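Replicase polyprotein 1a (Avian infectious bronchitis virus, PDB 3LD1) is part of non-structural protein 2, which is released from the viral replicase polyprotein and whose precise role in infection is not established. Local coordinates at residues E100-A105 / K139-A144. The protein carries 3 engineered substitutions. Residues are numbered along the deposited sequence; the frame is centred on the assembly and turned at random.
Sequences ELLKTA and KIQVSA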
ATOM      1  N   GLU A 100      15.151   7.307 -26.831  1.00 44.02           N
ATOM      2  CA  GLU A 100      15.410   5.988 -27.349  1.00 45.22           C
ATOM      3  C   GLU A 100      14.281   4.992 -26.937  1.00 44.78           C
ATOM      4  O   GLU A 100      13.655   4.381 -27.809  1.00 44.54           O
ATOM      5  CB  GLU A 100      16.825   5.501 -26.954  1.00 45.16           C
ATOM      6  CG  GLU A 100      17.476   4.598 -27.974  1.00 51.74           C
ATOM      7  CD  GLU A 100      17.807   5.401 -29.274  1.00 60.59           C
ATOM      8  OE1 GLU A 100      18.440   6.490 -29.172  1.00 64.84           O
ATOM      9  OE2 GLU A 100      17.411   4.976 -30.385  1.00 61.72           O
ATOM     10  N   LEU A 101      14.006   4.832 -25.635  1.00 44.30           N
ATOM     11  CA  LEU A 101      12.888   3.956 -25.255  1.00 44.39           C
ATOM     12  C   LEU A 101      11.631   4.201 -26.094  1.00 44.89           C
ATOM     13  O   LEU A 101      11.076   3.217 -26.595  1.00 44.48           O
ATOM     14  CB  LEU A 101      12.556   4.074 -23.796  1.00 44.80           C
ATOM     15  CG  LEU A 101      11.599   3.081 -23.120  1.00 45.56           C
ATOM     16  CD1 LEU A 101      12.174   1.656 -23.072  1.00 45.35           C
ATOM     17  CD2 LEU A 101      11.341   3.516 -21.688  1.00 42.67           C
ATOM     18  N   LEU A 102      11.254   5.486 -26.323  1.00 44.68           N
ATOM     19  CA  LEU A 102      10.070   5.829 -27.147  1.00 45.29           C
ATOM     20  C   LEU A 102      10.140   5.269 -28.537  1.00 46.22           C
ATOM     21  O   LEU A 102       9.166   4.655 -29.020  1.00 45.92           O
ATOM     22  CB  LEU A 102       9.841   7.310 -27.284  1.00 43.60           C
ATOM     23  CG  LEU A 102       9.202   7.899 -26.018  1.00 48.49           C
ATOM     24  CD1 LEU A 102       9.235   9.470 -25.982  1.00 49.21           C
ATOM     25  CD2 LEU A 102       7.785   7.357 -25.742  1.00 49.54           C
ATOM     26  N   LYS A 103      11.302   5.498 -29.145  1.00 46.17           N
ATOM     27  CA  LYS A 103      11.651   4.968 -30.430  1.00 48.58           C
ATOM     28  C   LYS A 103      11.449   3.459 -30.542  1.00 46.74           C
ATOM     29  O   LYS A 103      10.916   2.996 -31.525  1.00 46.17           O
ATOM     30  CB  LYS A 103      13.097   5.352 -30.809  1.00 49.25           C
ATOM     31  CG  LYS A 103      13.154   6.432 -31.917  1.00 54.24           C
ATOM     32  CD  LYS A 103      14.269   7.545 -31.740  1.00 53.25           C
ATOM     33  CE  LYS A 103      14.042   8.762 -32.762  1.00 58.09           C
ATOM     34  NZ  LYS A 103      15.161   9.815 -32.829  1.00 60.10           N
ATOM     35  N   THR A 104      11.814   2.693 -29.521  1.00 46.02           N
ATOM     36  CA  THR A 104      11.590   1.257 -29.550  1.00 44.18           C
ATOM     37  C   THR A 104      10.179   0.792 -29.095  1.00 44.00           C
ATOM     38  O   THR A 104       9.950  -0.385 -28.943  1.00 43.94           O
ATOM     39  CB  THR A 104      12.701   0.505 -28.755  1.00 44.41           C
ATOM     40  OG1 THR A 104      12.696   0.891 -27.368  1.00 44.98           O
ATOM     41  CG2 THR A 104      14.054   0.715 -29.369  1.00 41.41           C
ATOM     42  N   ALA A 105       9.222   1.687 -28.862  1.00 44.39           N
ATOM     43  CA  ALA A 105       7.917   1.214 -28.298  1.00 43.89           C
ATOM     44  C   ALA A 105       7.173   0.443 -29.343  1.00 43.09           C
ATOM     45  O   ALA A 105       6.414  -0.478 -29.064  1.00 42.13           O
ATOM     46  CB  ALA A 105       7.085   2.332 -27.830  1.00 43.39           C
ATOM     47  N   LYS A 139       3.772   9.891 -20.046  1.00 40.16           N
ATOM     48  CA  LYS A 139       3.316   9.110 -21.180  1.00 41.50           C
ATOM     49  C   LYS A 139       2.885   7.742 -20.728  1.00 42.17           C
ATOM     50  O   LYS A 139       3.653   6.903 -20.157  1.00 42.00           O
ATOM     51  CB  LYS A 139       4.289   9.016 -22.378  1.00 42.78           C
ATOM     52  CG  LYS A 139       3.517   9.003 -23.765  1.00 39.39           C
ATOM     53  CD  LYS A 139       4.245   8.348 -24.880  1.00 43.03           C
ATOM     54  CE  LYS A 139       3.505   8.421 -26.241  1.00 43.77           C
ATOM     55  NZ  LYS A 139       2.641   9.689 -26.219  1.00 51.84           N
ATOM     56  N   ILE A 140       1.623   7.525 -20.978  1.00 41.84           N
ATOM     57  CA  ILE A 140       0.985   6.406 -20.359  1.00 42.78           C
ATOM     58  C   ILE A 140       1.739   5.119 -20.675  1.00 43.62           C
ATOM     59  O   ILE A 140       2.082   4.297 -19.788  1.00 45.45           O
ATOM     60  CB  ILE A 140      -0.421   6.362 -20.844  1.00 42.86           C
ATOM     61  CG1 ILE A 140      -1.217   7.494 -20.184  1.00 43.95           C
ATOM     62  CG2 ILE A 140      -1.022   5.018 -20.594  1.00 42.84           C
ATOM     63  CD1 ILE A 140      -2.510   7.836 -20.907  1.00 45.97           C
ATOM     64  N   GLN A 141       2.016   4.948 -21.936  1.00 42.94           N
ATOM     65  CA  GLN A 141       2.619   3.763 -22.443  1.00 44.23           C
ATOM     66  C   GLN A 141       3.951   3.493 -21.790  1.00 42.89           C
ATOM     67  O   GLN A 141       4.359   2.337 -21.681  1.00 44.18           O
ATOM     68  CB  GLN A 141       2.730   3.971 -23.975  1.00 45.56           C
ATOM     69  CG  GLN A 141       3.520   2.968 -24.828  1.00 47.93           C
ATOM     70  CD  GLN A 141       3.963   3.607 -26.202  1.00 49.61           C
ATOM     71  OE1 GLN A 141       4.052   2.921 -27.207  1.00 58.99           O
ATOM     72  NE2 GLN A 141       4.210   4.924 -26.224  1.00 59.10           N
ATOM     73  N   VAL A 142       4.627   4.521 -21.273  1.00 40.72           N
ATOM     74  CA  VAL A 142       5.875   4.256 -20.585  1.00 38.40           C
ATOM     75  C   VAL A 142       5.653   3.948 -19.123  1.00 38.36           C
ATOM     76  O   VAL A 142       6.178   2.929 -18.586  1.00 41.18           O
ATOM     77  CB  VAL A 142       6.921   5.445 -20.724  1.00 39.93           C
ATOM     78  CG1 VAL A 142       8.085   5.362 -19.655  1.00 33.42           C
ATOM     79  CG2 VAL A 142       7.450   5.535 -22.148  1.00 38.25           C
ATOM     80  N   SER A 143       4.942   4.813 -18.440  1.00 35.27           N
ATOM     81  CA  SER A 143       4.694   4.551 -17.024  1.00 35.84           C
ATOM     82  C   SER A 143       4.040   3.154 -16.840  1.00 37.03           C
ATOM     83  O   SER A 143       4.495   2.346 -16.000  1.00 36.27           O
ATOM     84  CB  SER A 143       3.867   5.656 -16.396  1.00 34.32           C
ATOM     85  OG  SER A 143       2.734   5.939 -17.215  1.00 37.31           O
ATOM     86  N   ALA A 144       3.070   2.796 -17.707  1.00 38.08           N
ATOM     87  CA  ALA A 144       2.366   1.489 -17.478  1.00 37.65           C
ATOM     88  C   ALA A 144       3.302   0.320 -17.607  1.00 37.01           C
ATOM     89  O   ALA A 144       3.224  -0.627 -16.822  1.00 37.41           O
ATOM     90  CB  ALA A 144       1.222   1.318 -18.366  1.00 37.38           C
TER
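Leu102 meets residues 139-144 with one methyl, CD2, which lies 3.8 Å from CD of Lys139 and 4.0 Å from CG2 of Val142. The leucine branch and the lysine chain pass each other at a slant, whereas Leu102 and Val142 cross at about a right angle. The first torsion of Leu102 sets CG anti to the carbonyl carbon (chi1 -78°), which swings CD2 over to Lys139 and Val142. Lys139 contributes an aliphatic methylene here, CD doing the touching. The preceding residue, Leu101, puts CD2 4.3 Å from Val142 CG1, so the two branches of the valine face successive leucines.

Gln141 packs its amide against Ala105, the first residue of helix 105-108, just past the end of helix 93-103. With CG anti to the backbone N (chi1 171°) and the chain extended beyond it, the amide arrives with OE1 3.2 Å from the alanine CB and CD 3.7 Å from the same CB. Ser109 OG lies within hydrogen-bonding reach of both Gln141 OE1 and Ala105 O, and its one proton can serve only one of them at a time. Tyr98, from helix 93-103, adds to the packing on Lys139 and Val142.

Leu101 and Leu102 of helix 93-103 thus supply the apolar part, against N-cap residue Lys139 and Val142 in the first turn of helix 140-162, while the Gln141 amide meets the start of helix 105-108. Between the two segments the contact rests on van der Waals packing, and the polar link from Gln141 runs through Ser109.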